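Local coordinates for general Secretion Pathway Protein (Vibrio vulnificus, PDB 4G54) that probably binds peptidoglycan in the periplasm, as part of an EpsAB fusion protein that serves the type II secretion system, at residues L19-V24 / L111-S116; T28-G33 / R89-L94; R44-D49 / L235-P240; K156-E161 / M173-W178. One frame throughout, in Å; residues are numbered along the deposited sequence.

Contact 1 (L19-V24 / L111-S116); sequences LGESAV and LTFTVS
Glu21 lays its aliphatic part against the outer end of the Phe113 ring: CG of Glu21 stands 3.9 Å from CE1 of Phe113, and OE1 of Glu21 comes to 3.7 Å from CZ of Phe113. The chain is bent at chi2 (91°); the carboxylate and ring planes are 69° apart, and the other oxygen, OE2, is hydrogen-bonded to Gln117 of helix 115-121. The amide of Gln117 thus holds the charged end, while CB and CG of Glu21 cover the CE1-CZ side of the ring. Ala23, on the short 3-10 turn, adds a light touch, its CB 4.2 Å from CD1 of Leu111. Val24 follows, its CG1 methyl touching both Leu111 and Phe113, at 4.1 Å from CD1 of Leu111 and 3.7 Å from CZ of Phe113. Leu111 and Phe113 alternate with Thr112, which puts both on the same face of strand 110-114; Val102 and Leu104 of the adjacent strand and Leu121 of the following helix continue the apolar surface around Phe113. This is plain hydrophobic packing of an N-terminal loop over the edge strand of the six-stranded antiparallel sheet in the peptidase C39-like domain.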
loop_
_atom_site.group_PDB
_atom_site.type_symbol
_atom_site.label_atom_id
_atom_site.label_comp_id
_atom_site.label_asym_id
_atom_site.label_seq_id
_atom_site.Cartn_x
_atom_site.Cartn_y
_atom_site.Cartn_z
ATOM N N LEU A 19 21.902 9.031 16.128
ATOM C CA LEU A 19 22.324 8.095 17.174
ATOM C C LEU A 19 23.506 7.310 16.594
ATOM O O LEU A 19 24.483 7.949 16.147
ATOM C CB LEU A 19 21.179 7.225 17.699
ATOM C CG LEU A 19 20.468 7.803 18.914
ATOM C CD1 LEU A 19 19.079 8.363 18.572
ATOM C CD2 LEU A 19 20.368 6.719 20.025
ATOM N N GLY A 20 23.445 5.972 16.570
ATOM C CA GLY A 20 24.529 5.188 15.929
ATOM C C GLY A 20 24.321 4.776 14.468
ATOM O O GLY A 20 25.227 4.234 13.837
ATOM N N GLU A 21 23.139 5.018 13.900
ATOM C CA GLU A 21 22.874 4.456 12.566
ATOM C C GLU A 21 22.671 5.479 11.419
ATOM O O GLU A 21 21.551 5.675 10.906
ATOM C CB GLU A 21 21.759 3.381 12.615
ATOM C CG GLU A 21 22.015 2.174 13.584
ATOM C CD GLU A 21 21.451 2.430 14.966
ATOM O OE1 GLU A 21 20.608 3.342 15.062
ATOM O OE2 GLU A 21 21.831 1.743 15.949
ATOM N N SER A 22 23.773 6.103 10.993
ATOM C CA SER A 22 23.706 7.033 9.849
ATOM C C SER A 22 23.266 6.347 8.499
ATOM O O SER A 22 22.729 7.013 7.625
ATOM C CB SER A 22 24.990 7.894 9.722
ATOM O OG SER A 22 26.070 7.189 9.117
ATOM N N ALA A 23 23.504 5.038 8.346
ATOM C CA ALA A 23 23.066 4.305 7.132
ATOM C C ALA A 23 21.550 4.391 6.934
ATOM O O ALA A 23 21.100 4.350 5.772
ATOM C CB ALA A 23 23.451 2.862 7.206
ATOM N N VAL A 24 20.778 4.464 8.028
ATOM C CA VAL A 24 19.309 4.453 7.879
ATOM C C VAL A 24 18.810 5.688 7.258
ATOM O O VAL A 24 17.680 5.687 6.719
ATOM C CB VAL A 24 18.498 4.439 9.198
ATOM C CG1 VAL A 24 17.432 3.332 9.164
ATOM C CG2 VAL A 24 19.321 4.507 10.416
ATOM N N LEU A 111 18.406 -3.189 6.126
ATOM C CA LEU A 111 18.727 -3.162 7.579
ATOM C C LEU A 111 17.605 -3.720 8.466
ATOM O O LEU A 111 16.429 -3.600 8.156
ATOM C CB LEU A 111 18.944 -1.708 8.078
ATOM C CG LEU A 111 19.901 -0.907 7.194
ATOM C CD1 LEU A 111 20.032 0.538 7.664
ATOM C CD2 LEU A 111 21.231 -1.577 7.085
ATOM N N THR A 112 17.993 -4.322 9.598
ATOM C CA THR A 112 17.021 -4.758 10.584
ATOM C C THR A 112 17.210 -3.898 11.823
ATOM O O THR A 112 18.339 -3.796 12.329
ATOM C CB THR A 112 17.212 -6.245 10.930
ATOM O OG1 THR A 112 16.880 -6.992 9.751
ATOM C CG2 THR A 112 16.221 -6.681 11.999
ATOM N N PHE A 113 16.134 -3.323 12.318
ATOM C CA PHE A 113 16.185 -2.507 13.551
ATOM C C PHE A 113 15.346 -3.194 14.572
ATOM O O PHE A 113 14.252 -3.686 14.272
ATOM C CB PHE A 113 15.508 -1.171 13.224
ATOM C CG PHE A 113 16.455 -0.024 13.024
ATOM C CD1 PHE A 113 17.740 -0.204 12.582
ATOM C CD2 PHE A 113 15.956 1.271 13.177
ATOM C CE1 PHE A 113 18.573 0.892 12.368
ATOM C CE2 PHE A 113 16.785 2.361 12.973
ATOM C CZ PHE A 113 18.113 2.134 12.619
ATOM N N THR A 114 15.802 -3.135 15.846
ATOM C CA THR A 114 14.947 -3.542 16.952
ATOM C C THR A 114 13.881 -2.454 17.211
ATOM O O THR A 114 13.970 -1.345 16.688
ATOM C CB THR A 114 15.776 -3.670 18.238
ATOM O OG1 THR A 114 16.303 -2.385 18.583
ATOM C CG2 THR A 114 16.953 -4.613 18.034
ATOM N N VAL A 115 12.881 -2.773 18.022
ATOM C CA VAL A 115 11.875 -1.767 18.425
ATOM C C VAL A 115 12.584 -0.553 19.048
ATOM O O VAL A 115 12.288 0.602 18.734
ATOM C CB VAL A 115 10.920 -2.327 19.479
ATOM C CG1 VAL A 115 9.832 -1.290 19.804
ATOM C CG2 VAL A 115 10.239 -3.463 18.912
ATOM N N SER A 116 13.523 -0.827 19.962
ATOM C CA SER A 116 14.247 0.271 20.584
ATOM C C SER A 116 14.927 1.182 19.554
ATOM O O SER A 116 14.807 2.400 19.619
ATOM C CB SER A 116 15.244 -0.271 21.589
ATOM O OG SER A 116 15.913 0.779 22.212
#

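Contact 2 (T28-G33 / R89-L94); sequences TTRAQG and RAYVVL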
loop_
_atom_site.group_PDB
_atom_site.type_symbol
_atom_site.label_atom_id
_atom_site.label_comp_id
_atom_site.label_asym_id
_atom_site.label_seq_id
_atom_site.Cartn_x
_atom_site.Cartn_y
_atom_site.Cartn_z
ATOM N N THR A 28 17.016 11.635 1.893
ATOM C CA THR A 28 16.819 12.845 2.679
ATOM C C THR A 28 15.584 13.664 2.328
ATOM O O THR A 28 15.299 14.658 2.993
ATOM C CB THR A 28 18.078 13.762 2.557
ATOM O OG1 THR A 28 18.222 14.093 1.177
ATOM C CG2 THR A 28 19.299 12.999 2.991
ATOM N N THR A 29 14.820 13.230 1.326
ATOM C CA THR A 29 13.567 13.881 1.002
ATOM C C THR A 29 12.515 12.849 0.835
ATOM O O THR A 29 12.818 11.671 0.498
ATOM C CB THR A 29 13.600 14.682 -0.312
ATOM O OG1 THR A 29 13.734 13.790 -1.425
ATOM C CG2 THR A 29 14.763 15.654 -0.340
ATOM N N ARG A 30 11.277 13.306 1.043
ATOM C CA ARG A 30 10.125 12.409 0.924
ATOM C C ARG A 30 10.036 11.899 -0.520
ATOM O O ARG A 30 9.732 10.751 -0.735
ATOM C CB ARG A 30 8.865 13.095 1.373
ATOM C CG ARG A 30 7.721 12.050 1.525
ATOM C CD ARG A 30 6.321 12.601 1.817
ATOM N NE ARG A 30 6.277 13.782 2.662
ATOM C CZ ARG A 30 6.210 13.764 3.970
ATOM N NH1 ARG A 30 6.132 12.608 4.635
ATOM N NH2 ARG A 30 6.192 14.943 4.655
ATOM N N ALA A 31 10.305 12.762 -1.495
ATOM C CA ALA A 31 10.197 12.351 -2.892
ATOM C C ALA A 31 11.212 11.246 -3.183
ATOM O O ALA A 31 10.879 10.303 -3.874
ATOM C CB ALA A 31 10.449 13.561 -3.798
ATOM N N GLN A 32 12.413 11.333 -2.648
ATOM C CA GLN A 32 13.396 10.279 -2.812
ATOM C C GLN A 32 12.886 8.951 -2.212
ATOM O O GLN A 32 12.956 7.855 -2.847
ATOM C CB GLN A 32 14.704 10.684 -2.076
ATOM C CG GLN A 32 15.807 9.855 -2.421
ATOM C CD GLN A 32 17.058 10.381 -1.822
ATOM O OE1 GLN A 32 17.062 11.455 -1.144
ATOM N NE2 GLN A 32 18.151 9.644 -2.051
ATOM N N GLY A 33 12.348 9.042 -0.987
ATOM C CA GLY A 33 11.748 7.840 -0.362
ATOM C C GLY A 33 10.616 7.253 -1.131
ATOM O O GLY A 33 10.484 6.029 -1.205
ATOM N N ARG A 89 15.601 15.459 9.134
ATOM C CA ARG A 89 14.676 14.370 8.702
ATOM C C ARG A 89 15.354 13.451 7.688
ATOM O O ARG A 89 16.236 13.873 6.907
ATOM C CB ARG A 89 13.325 14.885 8.122
ATOM C CG ARG A 89 12.446 15.566 9.194
ATOM C CD ARG A 89 11.551 16.639 8.613
ATOM N NE ARG A 89 10.557 16.041 7.735
ATOM C CZ ARG A 89 9.336 15.623 8.100
ATOM N NH1 ARG A 89 8.918 15.758 9.366
ATOM N NH2 ARG A 89 8.526 15.070 7.164
ATOM N N ALA A 90 14.927 12.208 7.694
ATOM C CA ALA A 90 15.343 11.213 6.719
ATOM C C ALA A 90 14.212 10.244 6.562
ATOM O O ALA A 90 13.194 10.295 7.314
ATOM C CB ALA A 90 16.592 10.462 7.152
ATOM N N TYR A 91 14.281 9.431 5.518
ATOM C CA TYR A 91 13.088 8.652 5.107
ATOM C C TYR A 91 13.601 7.243 4.783
ATOM O O TYR A 91 14.593 7.104 4.123
ATOM C CB TYR A 91 12.465 9.276 3.820
ATOM C CG TYR A 91 11.916 10.648 4.108
ATOM C CD1 TYR A 91 12.731 11.799 4.004
ATOM C CD2 TYR A 91 10.584 10.784 4.559
ATOM C CE1 TYR A 91 12.229 13.035 4.341
ATOM C CE2 TYR A 91 10.036 12.056 4.884
ATOM C CZ TYR A 91 10.878 13.186 4.757
ATOM O OH TYR A 91 10.438 14.442 5.050
ATOM N N VAL A 92 12.900 6.215 5.267
ATOM C CA VAL A 92 13.336 4.834 5.021
ATOM C C VAL A 92 12.087 3.972 4.748
ATOM O O VAL A 92 11.005 4.277 5.232
ATOM C CB VAL A 92 14.162 4.300 6.242
ATOM C CG1 VAL A 92 13.287 4.100 7.513
ATOM C CG2 VAL A 92 14.867 3.075 5.878
ATOM N N VAL A 93 12.215 3.001 3.852
ATOM C CA VAL A 93 11.100 2.116 3.569
ATOM C C VAL A 93 10.988 1.052 4.607
ATOM O O VAL A 93 11.967 0.350 4.909
ATOM C CB VAL A 93 11.187 1.515 2.139
ATOM C CG1 VAL A 93 10.154 0.393 1.959
ATOM C CG2 VAL A 93 10.988 2.655 1.104
ATOM N N LEU A 94 9.775 0.899 5.170
ATOM C CA LEU A 94 9.500 -0.262 6.051
ATOM C C LEU A 94 8.959 -1.343 5.155
ATOM O O LEU A 94 7.892 -1.208 4.535
ATOM C CB LEU A 94 8.429 0.136 7.110
ATOM C CG LEU A 94 7.918 -1.030 7.980
ATOM C CD1 LEU A 94 8.968 -1.474 8.906
ATOM C CD2 LEU A 94 6.699 -0.533 8.795
HETATM O O HOH W 1 15.660 16.143 5.099
HETATM O O HOH W 2 10.996 16.034 2.217
#
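The turn entering helix 30-40 runs over strand 88-97, with the CA atoms of Thr28 and Ala90 4.6 Å apart and those of Gly33 and Tyr91 5.7 Å apart. Between the backbones a water donates to Thr28 O and to Arg89 O, joining two carbonyls that could not bond to each other directly. Thr29 is the N-cap of the helix: its OG1 accepts from Gln32 N at 3.0 Å, while OE1 of Gln32 turns back to take the N-H of Thr28. This capped first turn rests on the antiparallel sheet of the C39-like domain, and the backbone of Tyr91 is bonded to Met27 just before it. Tyr91 is the chief side chain, its ring packed against the backbone of Thr29 and Arg30 at the helix start. Arg30 N sits over one face, 3.4 Å from CE1 of Tyr91, and CB of Arg30 makes a CH-pi contact 4.2 Å from the ring centroid. The phenol oxygen is gripped side-on by Arg89, whose NE and NH2 both donate to Tyr91 OH, at 3.1 and 2.9 Å; a second water links Tyr91 OH with Arg30 N. Bent at chi3 (-35°), Arg30 turns a face of its guanidinium toward CE2 at the rim of the Tyr91 ring, the two planes 69° apart, and brings its NH2 to 3.4 Å from NH2 of Arg89. Glu125 forms salt bridges with both arginines, probably offsetting their like charge, and Thr127 takes a further bond from Arg30 NH1.

Contact 3 (R44-D49 / L235-P240); sequences RATRID and LLRTYP
Leu235 presses its CD1 methyl against the carboxylate of Asp49, 3.4 Å from CG of Asp49, while CB of Leu235 lies over one face of the Arg237 guanidinium. That guanidinium meets Asp49 end-on and nearly coplanar, the two planes 18° apart. NH1 of Arg237 donates to OD1 of Asp49 at 2.9 Å, and NH2 of Arg237 to OD2 of Asp49 at 2.9 Å with an N-H...O angle of 175°; both oxygens use their syn lone pairs. An extended chain from CG to NE carries the Arg237 head across to the loop. OD2 of Asp49 is further held by Thr46, whose backbone N, 2.8 Å from OD2 of Asp49, takes the anti lone pair, and Thr46 OG1 donates from above the carboxylate plane. Three donors on OD2, and a bond from Thr57 to OD1, should fix the rotation of the carboxylate and probably favour its ionised form. A water accepts from Leu235 N, donates to Arg44 O and takes a weak bond from Arg237 NH2. Tyr38 of helix 30-40 touches both Asp49 and Leu235. Just beyond the parallel strand pair 43-44 and 233-234, this bidentate salt bridge ties the returning C-terminal segment to a loop of the C39-like domain.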
loop_
_atom_site.group_PDB
_atom_site.type_symbol
_atom_site.label_atom_id
_atom_site.label_comp_id
_atom_site.label_asym_id
_atom_site.label_seq_id
_atom_site.Cartn_x
_atom_site.Cartn_y
_atom_site.Cartn_z
ATOM N N ARG A 44 8.102 2.611 -12.037
ATOM C CA ARG A 44 8.940 3.752 -12.211
ATOM C C ARG A 44 8.073 5.030 -12.026
ATOM O O ARG A 44 7.176 5.356 -12.831
ATOM C CB ARG A 44 9.676 3.617 -13.586
ATOM C CG ARG A 44 10.609 4.750 -13.987
ATOM C CD ARG A 44 11.112 4.466 -15.424
ATOM N NE ARG A 44 10.000 4.123 -16.353
ATOM C CZ ARG A 44 9.888 2.975 -17.032
ATOM N NH1 ARG A 44 10.826 2.040 -16.917
ATOM N NH2 ARG A 44 8.845 2.764 -17.837
ATOM N N ALA A 45 8.374 5.793 -11.003
ATOM C CA ALA A 45 7.576 6.990 -10.668
ATOM C C ALA A 45 8.226 8.232 -11.232
ATOM O O ALA A 45 9.458 8.341 -11.223
ATOM C CB ALA A 45 7.488 7.100 -9.165
ATOM N N THR A 46 7.406 9.185 -11.679
ATOM C CA THR A 46 7.926 10.458 -12.107
ATOM C C THR A 46 8.014 11.467 -10.984
ATOM O O THR A 46 7.494 11.262 -9.907
ATOM C CB THR A 46 7.069 11.087 -13.294
ATOM O OG1 THR A 46 5.914 11.647 -12.694
ATOM C CG2 THR A 46 6.660 10.041 -14.383
ATOM N N ARG A 47 8.638 12.617 -11.270
ATOM C CA ARG A 47 8.675 13.686 -10.290
ATOM C C ARG A 47 7.258 14.120 -9.821
ATOM O O ARG A 47 7.087 14.634 -8.666
ATOM C CB ARG A 47 9.480 14.857 -10.839
ATOM C CG ARG A 47 10.346 15.476 -9.818
ATOM C CD ARG A 47 10.659 16.917 -10.306
ATOM N NE ARG A 47 11.988 17.227 -10.849
ATOM C CZ ARG A 47 13.076 16.456 -10.901
ATOM N NH1 ARG A 47 13.087 15.210 -10.455
ATOM N NH2 ARG A 47 14.178 16.969 -11.435
ATOM N N ILE A 48 6.265 14.049 -10.715
ATOM C CA ILE A 48 4.891 14.423 -10.307
ATOM C C ILE A 48 4.331 13.415 -9.292
ATOM O O ILE A 48 3.705 13.821 -8.239
ATOM C CB ILE A 48 4.022 14.574 -11.528
ATOM C CG1 ILE A 48 4.467 15.790 -12.306
ATOM C CG2 ILE A 48 2.606 14.787 -11.171
ATOM C CD1 ILE A 48 4.328 17.086 -11.494
ATOM N N ASP A 49 4.632 12.122 -9.506
ATOM C CA ASP A 49 4.114 11.121 -8.650
ATOM C C ASP A 49 4.683 11.219 -7.268
ATOM O O ASP A 49 4.011 10.887 -6.272
ATOM C CB ASP A 49 4.491 9.741 -9.231
ATOM C CG ASP A 49 3.856 9.533 -10.584
ATOM O OD1 ASP A 49 2.580 9.596 -10.709
ATOM O OD2 ASP A 49 4.602 9.269 -11.538
ATOM N N LEU A 235 3.650 3.643 -14.403
ATOM C CA LEU A 235 2.407 3.585 -13.669
ATOM C C LEU A 235 1.128 3.482 -14.519
ATOM O O LEU A 235 1.082 3.970 -15.663
ATOM C CB LEU A 235 2.346 4.831 -12.714
ATOM C CG LEU A 235 3.233 4.785 -11.454
ATOM C CD1 LEU A 235 3.319 6.194 -10.860
ATOM C CD2 LEU A 235 2.487 3.832 -10.464
ATOM N N LEU A 236 0.087 2.833 -13.969
ATOM C CA LEU A 236 -1.215 2.765 -14.604
ATOM C C LEU A 236 -1.968 4.062 -14.348
ATOM O O LEU A 236 -2.166 4.441 -13.138
ATOM C CB LEU A 236 -2.003 1.645 -13.944
ATOM C CG LEU A 236 -3.229 1.115 -14.636
ATOM C CD1 LEU A 236 -3.068 0.926 -16.149
ATOM C CD2 LEU A 236 -3.266 -0.270 -13.893
ATOM N N ARG A 237 -2.389 4.722 -15.405
ATOM C CA ARG A 237 -3.051 6.003 -15.258
ATOM C C ARG A 237 -4.445 6.082 -15.889
ATOM O O ARG A 237 -4.878 7.128 -16.255
ATOM C CB ARG A 237 -2.141 7.104 -15.731
ATOM C CG ARG A 237 -0.836 7.163 -14.960
ATOM C CD ARG A 237 0.055 8.181 -15.536
ATOM N NE ARG A 237 1.471 7.998 -15.274
ATOM C CZ ARG A 237 2.032 8.446 -14.138
ATOM N NH1 ARG A 237 1.296 9.116 -13.232
ATOM N NH2 ARG A 237 3.311 8.260 -13.903
ATOM N N THR A 238 -5.121 4.933 -15.955
ATOM C CA THR A 238 -6.515 4.931 -16.336
ATOM C C THR A 238 -7.179 4.062 -15.243
ATOM O O THR A 238 -6.512 3.165 -14.652
ATOM C CB THR A 238 -6.760 4.291 -17.760
ATOM O OG1 THR A 238 -6.234 2.987 -17.672
ATOM C CG2 THR A 238 -6.020 5.064 -18.809
ATOM N N TYR A 239 -8.443 4.398 -14.991
ATOM C CA TYR A 239 -9.297 3.684 -13.996
ATOM C C TYR A 239 -10.258 2.770 -14.764
ATOM O O TYR A 239 -10.736 3.172 -15.840
ATOM C CB TYR A 239 -10.164 4.747 -13.279
ATOM C CG TYR A 239 -9.414 5.602 -12.313
ATOM C CD1 TYR A 239 -8.869 5.042 -11.142
ATOM C CD2 TYR A 239 -9.279 7.002 -12.538
ATOM C CE1 TYR A 239 -8.186 5.810 -10.197
ATOM C CE2 TYR A 239 -8.563 7.823 -11.556
ATOM C CZ TYR A 239 -8.006 7.189 -10.391
ATOM O OH TYR A 239 -7.249 7.914 -9.438
ATOM N N PRO A 240 -10.671 1.637 -14.190
ATOM C CA PRO A 240 -11.678 0.767 -14.866
ATOM C C PRO A 240 -13.050 1.389 -14.785
ATOM O O PRO A 240 -13.380 1.991 -13.697
ATOM C CB PRO A 240 -11.619 -0.549 -14.113
ATOM C CG PRO A 240 -11.004 -0.210 -12.760
ATOM C CD PRO A 240 -10.143 1.056 -12.941
HETATM O O HOH W 3 5.293 6.038 -14.417
#

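Contact 4 (K156-E161 / M173-W178); sequences KALNDE and MQRVEW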
loop_
_atom_site.group_PDB
_atom_site.type_symbol
_atom_site.label_atom_id
_atom_site.label_comp_id
_atom_site.label_asym_id
_atom_site.label_seq_id
_atom_site.Cartn_x
_atom_site.Cartn_y
_atom_site.Cartn_z
ATOM N N LYS A 156 -9.747 -11.733 -3.002
ATOM C CA LYS A 156 -8.435 -11.711 -2.376
ATOM C C LYS A 156 -8.568 -11.399 -0.853
ATOM O O LYS A 156 -7.821 -11.990 -0.002
ATOM C CB LYS A 156 -7.554 -10.619 -3.051
ATOM C CG LYS A 156 -6.112 -10.588 -2.555
ATOM C CD LYS A 156 -5.161 -11.471 -3.408
ATOM C CE LYS A 156 -4.450 -10.674 -4.530
ATOM N NZ LYS A 156 -3.018 -10.209 -4.300
ATOM N N ALA A 157 -9.414 -10.447 -0.467
ATOM C CA ALA A 157 -9.562 -10.103 0.900
ATOM C C ALA A 157 -10.200 -11.203 1.720
ATOM O O ALA A 157 -9.739 -11.491 2.851
ATOM C CB ALA A 157 -10.383 -8.870 1.002
ATOM N N LEU A 158 -11.164 -11.881 1.112
ATOM C CA LEU A 158 -11.884 -12.935 1.814
ATOM C C LEU A 158 -11.173 -14.277 1.741
ATOM O O LEU A 158 -11.612 -15.256 2.362
ATOM C CB LEU A 158 -13.327 -13.093 1.269
ATOM C CG LEU A 158 -14.181 -11.822 1.427
ATOM C CD1 LEU A 158 -15.550 -12.170 0.846
ATOM C CD2 LEU A 158 -14.399 -11.424 2.902
ATOM N N ASN A 159 -10.079 -14.333 0.955
ATOM C CA ASN A 159 -9.358 -15.573 0.738
ATOM C C ASN A 159 -10.236 -16.676 0.190
ATOM O O ASN A 159 -10.156 -17.878 0.676
ATOM C CB ASN A 159 -8.587 -15.999 1.965
ATOM C CG ASN A 159 -7.220 -16.322 1.594
ATOM O OD1 ASN A 159 -6.321 -15.472 1.778
ATOM N ND2 ASN A 159 -7.035 -17.452 0.904
ATOM N N ASP A 160 -11.023 -16.310 -0.832
ATOM C CA ASP A 160 -11.875 -17.363 -1.434
ATOM C C ASP A 160 -11.955 -17.136 -2.938
ATOM O O ASP A 160 -10.986 -16.564 -3.539
ATOM C CB ASP A 160 -13.250 -17.360 -0.745
ATOM C CG ASP A 160 -13.957 -16.067 -0.901
ATOM O OD1 ASP A 160 -13.476 -15.171 -1.641
ATOM O OD2 ASP A 160 -15.030 -15.930 -0.236
ATOM N N GLU A 161 -13.004 -17.615 -3.597
ATOM C CA GLU A 161 -12.993 -17.580 -5.088
ATOM C C GLU A 161 -13.820 -16.450 -5.631
ATOM O O GLU A 161 -14.882 -16.130 -5.102
ATOM C CB GLU A 161 -13.557 -18.935 -5.604
ATOM C CG GLU A 161 -12.670 -20.124 -5.166
ATOM C CD GLU A 161 -11.314 -20.039 -5.836
ATOM O OE1 GLU A 161 -11.284 -19.692 -7.032
ATOM O OE2 GLU A 161 -10.254 -20.243 -5.181
ATOM N N MET A 173 -23.429 -8.720 -4.309
ATOM C CA MET A 173 -23.931 -7.890 -3.202
ATOM C C MET A 173 -23.777 -8.647 -1.835
ATOM O O MET A 173 -23.349 -8.007 -0.837
ATOM C CB MET A 173 -25.399 -7.491 -3.470
ATOM C CG MET A 173 -25.841 -6.456 -2.474
ATOM S SD MET A 173 -27.524 -5.873 -3.005
ATOM C CE MET A 173 -27.854 -4.810 -1.566
ATOM N N GLN A 174 -24.108 -9.944 -1.813
ATOM C CA GLN A 174 -23.951 -10.732 -0.554
ATOM C C GLN A 174 -22.471 -10.767 -0.192
ATOM O O GLN A 174 -22.148 -10.783 1.005
ATOM C CB GLN A 174 -24.510 -12.152 -0.815
ATOM C CG GLN A 174 -26.009 -12.062 -0.971
ATOM C CD GLN A 174 -26.708 -12.887 0.083
ATOM O OE1 GLN A 174 -27.107 -12.397 1.151
ATOM N NE2 GLN A 174 -26.759 -14.187 -0.172
ATOM N N ARG A 175 -21.574 -10.777 -1.167
ATOM C CA ARG A 175 -20.117 -10.814 -0.841
ATOM C C ARG A 175 -19.607 -9.483 -0.330
ATOM O O ARG A 175 -18.821 -9.443 0.599
ATOM C CB ARG A 175 -19.274 -11.223 -2.071
ATOM C CG ARG A 175 -19.597 -12.733 -2.349
ATOM C CD ARG A 175 -18.873 -13.222 -3.655
ATOM N NE ARG A 175 -17.402 -13.063 -3.586
ATOM C CZ ARG A 175 -16.596 -13.752 -2.766
ATOM N NH1 ARG A 175 -17.020 -14.702 -1.905
ATOM N NH2 ARG A 175 -15.277 -13.450 -2.830
ATOM N N VAL A 176 -20.120 -8.387 -0.903
ATOM C CA VAL A 176 -19.857 -7.067 -0.286
ATOM C C VAL A 176 -20.321 -7.022 1.179
ATOM O O VAL A 176 -19.570 -6.558 2.073
ATOM C CB VAL A 176 -20.511 -5.949 -1.089
ATOM C CG1 VAL A 176 -20.367 -4.565 -0.401
ATOM C CG2 VAL A 176 -19.781 -5.881 -2.438
ATOM N N GLU A 177 -21.560 -7.509 1.423
ATOM C CA GLU A 177 -21.992 -7.539 2.813
ATOM C C GLU A 177 -21.123 -8.378 3.735
ATOM O O GLU A 177 -20.925 -8.013 4.915
ATOM C CB GLU A 177 -23.471 -8.081 2.852
ATOM C CG GLU A 177 -24.470 -7.164 2.159
ATOM C CD GLU A 177 -25.786 -7.829 1.762
ATOM O OE1 GLU A 177 -26.122 -8.942 2.258
ATOM O OE2 GLU A 177 -26.579 -7.214 0.964
ATOM N N TRP A 178 -20.629 -9.524 3.230
ATOM C CA TRP A 178 -19.773 -10.373 4.065
ATOM C C TRP A 178 -18.499 -9.648 4.402
ATOM O O TRP A 178 -18.047 -9.698 5.540
ATOM C CB TRP A 178 -19.482 -11.659 3.237
ATOM C CG TRP A 178 -18.955 -12.811 4.059
ATOM C CD1 TRP A 178 -17.633 -13.068 4.441
ATOM C CD2 TRP A 178 -19.745 -13.875 4.585
ATOM N NE1 TRP A 178 -17.582 -14.272 5.177
ATOM C CE2 TRP A 178 -18.872 -14.754 5.309
ATOM C CE3 TRP A 178 -21.146 -14.127 4.547
ATOM C CZ2 TRP A 178 -19.340 -15.900 5.929
ATOM C CZ3 TRP A 178 -21.622 -15.310 5.222
ATOM C CH2 TRP A 178 -20.714 -16.118 5.898
#
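A Schellman motif ends helix 145-158 within the putative peptidoglycan-binding domain, and the residues around it meet the side of helix 170-182. Asn159, with positive phi, is the C-prime residue; its N reaches Lys156 O in a weak bond, and Asp160 N bonds to Ala155 O. The chain thereby turns so that Asp160 faces Arg175 and forms a bidentate salt bridge with it. Arg175 NH2 donates to OD1 of Asp160 at 2.8 Å, and Arg175 NH1 to OD2 of Asp160 at 2.9 Å, the latter nearly straight at 175°. Both oxygens lie close to the guanidinium plane, but carboxylate and guanidinium are twisted 42° apart: NH2 approaches OD1 on the syn side and somewhat out of plane, whereas NH1 meets OD2 from above the carboxylate plane. A bend at chi3 (58°) swings the Arg175 head out of the line of its methylenes toward the helix end.

The guanidinium is also covered on two opposite faces. Glu161 O lies over one, 3.5 Å from NH2 of Arg175, and the CD1 methyl of Leu158 over the other, 3.9 Å from the same nitrogen. The second methyl of Leu158, CD2, meets the edge of the Trp178 indole at 3.9 Å from CD1 of Trp178, one helical turn on from Arg175. Leu158 also touches Trp182, and Arg175 touches Ala155 and Leu163, extending the apolar surround. The result is a surface helix-helix contact in what is probably a small helical peptidoglycan-binding (PGBD) domain, with an ion pair joining the C-terminal end of one helix to the flank of the next.

Contacts 1 and 2 serve the same antiparallel sheet and touch each other through Val24 and Val92, contact 2 being nested inside the loop that contact 1 closes. Contact 1 is mainly apolar; contact 2 sets a buried aromatic among arginines and waters. Contact 3 approaches contact 2 to about 6 Å between nearest atoms and joins the C39-like domain to the C-terminal segment. These three are all partly buried, whereas contact 4, nested within the loop closed by contact 3, lies at the surface in the putative peptidoglycan-binding domain, its centre about 40 Å from that of contact 1. Contacts 3 and 4 both rely on end-on Asp-Arg pairs, nearly coplanar in the former, twisted by 42° in the latter.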